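Local coordinates for protein phytase (Debaryomyces castellii, PDB 2GFI) that probably hydrolyses phytate (inositol hexakisphosphate) as a 3-phytase of the histidine acid phosphatase family, releasing phosphate, at residues L90-L101 with R237-I247. Numbering follows the deposited sequence.
Sequences LMSYNGTFKGEL and RFKASNPGLNI
Tyr93 turns the edge of its ring to the type II beta turn Asn242–Leu245, with CD1 3.6 Å from Leu245 CA. Two helix exits of the histidine phosphatase domain meet here, the loop after helix 77-91 and the turn after helix 229-241, far from the predicted catalytic residues. With CG anti to the backbone N (chi1 179°), the ring reaches the turn and its OH donates to Pro243 O at 3.0 Å, from above the carbonyl plane. Next to it, Asn242 illustrates how one amide can tie a loop to a helix end. Asn242 OD1 accepts from Lys98 N (2.8 Å) in the plane of its carbonyl, while ND2 donates to Phe238 O in the last helical turn and to a water. That water donates to Lys98 O and Glu100 OE1 and accepts from Leu101 N, so both ends of the amide are gripped and its flip is fixed. The apolar contacts run alongside: Leu245 CD1 meets the edge of the Phe97 ring at 3.7 Å, and Leu101 CD1 packs on Phe238 CB. Gly99 N is hydrogen-bonded to Asp106 OD2 of the second subunit, placing the loop at a subunit interface. At the far end Arg237, which also bridges Glu279, forms a salt bridge with Glu100: the N-H of NE is nearly straight (165°) and meets OE2 on its syn side, tilted out of the carboxylate plane, 2.6 Å away, and this same oxygen lies at the Phe238 ring edge, 3.2 Å from CE1.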
loop_
_atom_site.group_PDB
_atom_site.type_symbol
_atom_site.label_atom_id
_atom_site.label_comp_id
_atom_site.label_asym_id
_atom_site.label_seq_id
_atom_site.Cartn_x
_atom_site.Cartn_y
_atom_site.Cartn_z
ATOM N N LEU A 90 16.312 34.012 -2.226
ATOM C CA LEU A 90 16.516 33.201 -1.032
ATOM C C LEU A 90 17.988 33.052 -0.734
ATOM O O LEU A 90 18.402 33.213 0.407
ATOM C CB LEU A 90 15.861 31.820 -1.151
ATOM C CG LEU A 90 14.340 31.826 -1.257
ATOM C CD1 LEU A 90 13.851 30.478 -1.630
ATOM C CD2 LEU A 90 13.713 32.305 0.029
ATOM N N MET A 91 18.781 32.749 -1.757
ATOM C CA MET A 91 20.227 32.585 -1.551
ATOM C C MET A 91 20.940 33.855 -1.064
ATOM O O MET A 91 22.000 33.769 -0.469
ATOM C CB MET A 91 20.930 32.016 -2.789
ATOM C CG MET A 91 20.555 30.553 -3.127
ATOM S SD MET A 91 20.721 29.283 -1.809
ATOM C CE MET A 91 19.047 29.105 -1.304
ATOM N N SER A 92 20.347 35.018 -1.265
ATOM C CA SER A 92 21.038 36.248 -0.926
ATOM C C SER A 92 20.634 36.785 0.458
ATOM O O SER A 92 21.141 37.821 0.916
ATOM C CB SER A 92 20.801 37.285 -2.020
ATOM O OG SER A 92 19.495 37.798 -1.866
ATOM N N TYR A 93 19.721 36.071 1.114
ATOM C CA TYR A 93 19.431 36.232 2.532
ATOM C C TYR A 93 20.738 36.126 3.325
ATOM O O TYR A 93 21.493 35.206 3.169
ATOM C CB TYR A 93 18.467 35.130 2.988
ATOM C CG TYR A 93 18.116 35.184 4.464
ATOM C CD1 TYR A 93 17.464 36.280 4.989
ATOM C CD2 TYR A 93 18.443 34.136 5.326
ATOM C CE1 TYR A 93 17.134 36.342 6.313
ATOM C CE2 TYR A 93 18.111 34.186 6.674
ATOM C CZ TYR A 93 17.465 35.295 7.157
ATOM O OH TYR A 93 17.148 35.409 8.475
ATOM N N ASN A 94 21.049 37.085 4.159
ATOM C CA ASN A 94 22.279 36.881 4.873
ATOM C C ASN A 94 21.922 36.551 6.310
ATOM O O ASN A 94 21.227 37.313 7.011
ATOM C CB ASN A 94 23.253 38.051 4.681
ATOM C CG ASN A 94 23.291 38.952 5.861
ATOM O OD1 ASN A 94 22.321 39.704 6.125
ATOM N ND2 ASN A 94 24.407 38.883 6.615
ATOM N N GLY A 95 22.340 35.368 6.714
ATOM C CA GLY A 95 21.709 34.694 7.825
ATOM C C GLY A 95 21.674 33.225 7.480
ATOM O O GLY A 95 21.747 32.843 6.304
ATOM N N THR A 96 21.601 32.404 8.516
ATOM C CA THR A 96 21.384 30.987 8.367
ATOM C C THR A 96 19.886 30.753 8.419
ATOM O O THR A 96 19.225 31.186 9.354
ATOM C CB THR A 96 22.073 30.284 9.500
ATOM O OG1 THR A 96 23.475 30.503 9.344
ATOM C CG2 THR A 96 21.933 28.789 9.379
ATOM N N PHE A 97 19.351 30.107 7.385
ATOM C CA PHE A 97 17.941 29.724 7.382
ATOM C C PHE A 97 17.641 28.735 8.490
ATOM O O PHE A 97 18.417 27.830 8.747
ATOM C CB PHE A 97 17.548 29.107 6.033
ATOM C CG PHE A 97 17.373 30.118 4.935
ATOM C CD1 PHE A 97 16.205 30.860 4.848
ATOM C CD2 PHE A 97 18.372 30.316 3.987
ATOM C CE1 PHE A 97 16.013 31.794 3.835
ATOM C CE2 PHE A 97 18.195 31.258 2.963
ATOM C CZ PHE A 97 17.004 31.997 2.890
ATOM N N LYS A 98 16.513 28.926 9.148
ATOM C CA LYS A 98 16.037 28.013 10.187
ATOM C C LYS A 98 14.628 27.584 9.813
ATOM O O LYS A 98 14.086 28.103 8.855
ATOM C CB LYS A 98 16.084 28.677 11.578
ATOM C CG LYS A 98 17.558 28.922 12.073
ATOM C CD LYS A 98 17.655 29.344 13.545
ATOM C CE LYS A 98 16.962 30.689 13.802
ATOM N NZ LYS A 98 17.508 31.749 12.916
ATOM N N GLY A 99 14.044 26.632 10.560
ATOM C CA GLY A 99 12.696 26.166 10.286
ATOM C C GLY A 99 12.541 25.430 8.959
ATOM O O GLY A 99 13.427 24.695 8.519
ATOM N N GLU A 100 11.388 25.613 8.330
ATOM C CA GLU A 100 11.076 24.949 7.064
ATOM C C GLU A 100 12.049 25.282 5.970
ATOM O O GLU A 100 12.194 24.512 5.046
ATOM C CB GLU A 100 9.709 25.370 6.519
ATOM C CG GLU A 100 8.580 25.324 7.498
ATOM C CD GLU A 100 8.141 26.714 7.861
ATOM O OE1 GLU A 100 8.905 27.475 8.562
ATOM O OE2 GLU A 100 7.030 27.032 7.407
ATOM N N LEU A 101 12.663 26.463 6.032
ATOM C CA LEU A 101 13.557 26.898 4.950
ATOM C C LEU A 101 15.013 26.496 5.164
ATOM O O LEU A 101 15.870 26.831 4.346
ATOM C CB LEU A 101 13.432 28.402 4.718
ATOM C CG LEU A 101 12.055 28.930 4.290
ATOM C CD1 LEU A 101 12.147 30.416 4.041
ATOM C CD2 LEU A 101 11.555 28.198 3.050
ATOM N N ARG A 237 5.292 33.250 8.387
ATOM C CA ARG A 237 5.903 32.100 9.060
ATOM C C ARG A 237 7.381 31.964 8.697
ATOM O O ARG A 237 8.229 31.655 9.542
ATOM C CB ARG A 237 5.141 30.815 8.762
ATOM C CG ARG A 237 5.569 29.627 9.593
ATOM C CD ARG A 237 4.643 28.390 9.381
ATOM N NE ARG A 237 4.677 27.893 8.001
ATOM C CZ ARG A 237 3.707 27.990 7.091
ATOM N NH1 ARG A 237 2.526 28.562 7.377
ATOM N NH2 ARG A 237 3.919 27.485 5.863
ATOM N N PHE A 238 7.680 32.196 7.429
ATOM C CA PHE A 238 9.049 32.093 6.916
ATOM C C PHE A 238 9.886 33.192 7.546
ATOM O O PHE A 238 11.033 32.962 7.955
ATOM C CB PHE A 238 9.033 32.198 5.389
ATOM C CG PHE A 238 8.261 31.079 4.720
ATOM C CD1 PHE A 238 7.982 29.892 5.412
ATOM C CD2 PHE A 238 7.806 31.211 3.417
ATOM C CE1 PHE A 238 7.277 28.862 4.811
ATOM C CE2 PHE A 238 7.100 30.188 2.803
ATOM C CZ PHE A 238 6.823 29.008 3.501
ATOM N N LYS A 239 9.285 34.372 7.670
ATOM C CA LYS A 239 9.971 35.545 8.255
ATOM C C LYS A 239 10.229 35.332 9.722
ATOM O O LYS A 239 11.299 35.667 10.203
ATOM C CB LYS A 239 9.173 36.834 8.029
ATOM C CG LYS A 239 9.203 37.293 6.592
ATOM C CD LYS A 239 8.417 38.598 6.395
ATOM C CE LYS A 239 8.629 39.117 4.989
ATOM N NZ LYS A 239 7.733 40.278 4.678
ATOM N N ALA A 240 9.277 34.707 10.417
ATOM C CA ALA A 240 9.363 34.491 11.865
ATOM C C ALA A 240 10.601 33.678 12.247
ATOM O O ALA A 240 11.223 33.902 13.302
ATOM C CB ALA A 240 8.078 33.790 12.384
ATOM N N SER A 241 10.938 32.723 11.390
ATOM C CA SER A 241 12.074 31.859 11.592
ATOM C C SER A 241 13.322 32.475 10.964
ATOM O O SER A 241 14.441 32.077 11.275
ATOM C CB SER A 241 11.762 30.491 10.954
ATOM O OG SER A 241 11.474 29.518 11.967
ATOM N N ASN A 242 13.119 33.417 10.049
ATOM C CA ASN A 242 14.210 34.019 9.275
ATOM C C ASN A 242 14.037 35.534 9.218
ATOM O O ASN A 242 13.554 36.067 8.229
ATOM C CB ASN A 242 14.255 33.413 7.866
ATOM C CG ASN A 242 14.233 31.907 7.904
ATOM O OD1 ASN A 242 15.220 31.273 8.254
ATOM N ND2 ASN A 242 13.098 31.330 7.597
ATOM N N PRO A 243 14.401 36.214 10.303
ATOM C CA PRO A 243 14.198 37.675 10.409
ATOM C C PRO A 243 14.879 38.411 9.269
ATOM O O PRO A 243 16.033 38.120 8.961
ATOM C CB PRO A 243 14.844 38.009 11.761
ATOM C CG PRO A 243 14.663 36.720 12.540
ATOM C CD PRO A 243 15.024 35.663 11.529
ATOM N N GLY A 244 14.127 39.278 8.594
ATOM C CA GLY A 244 14.696 40.113 7.542
ATOM C C GLY A 244 14.687 39.446 6.183
ATOM O O GLY A 244 15.096 40.066 5.182
ATOM N N LEU A 245 14.215 38.190 6.134
ATOM C CA LEU A 245 14.033 37.492 4.853
ATOM C C LEU A 245 13.177 38.337 3.909
ATOM O O LEU A 245 12.030 38.689 4.219
ATOM C CB LEU A 245 13.394 36.122 5.056
ATOM C CG LEU A 245 13.044 35.404 3.753
ATOM C CD1 LEU A 245 14.316 34.935 3.013
ATOM C CD2 LEU A 245 12.060 34.284 4.022
ATOM N N ASN A 246 13.746 38.677 2.762
ATOM C CA ASN A 246 13.098 39.626 1.884
ATOM C C ASN A 246 12.533 38.951 0.620
ATOM O O ASN A 246 13.159 38.957 -0.441
ATOM C CB ASN A 246 14.065 40.776 1.541
ATOM C CG ASN A 246 13.362 41.952 0.847
ATOM O OD1 ASN A 246 12.121 42.043 0.838
ATOM N ND2 ASN A 246 14.149 42.841 0.242
ATOM N N ILE A 247 11.363 38.333 0.759
ATOM C CA ILE A 247 10.639 37.807 -0.380
ATOM C C ILE A 247 9.197 38.244 -0.251
ATOM O O ILE A 247 8.747 38.631 0.835
ATOM C CB ILE A 247 10.769 36.262 -0.514
ATOM C CG1 ILE A 247 10.128 35.528 0.672
ATOM C CG2 ILE A 247 12.249 35.817 -0.722
ATOM C CD1 ILE A 247 10.105 33.972 0.519
HETATM O O HOH W 1 11.700 28.639 7.753
#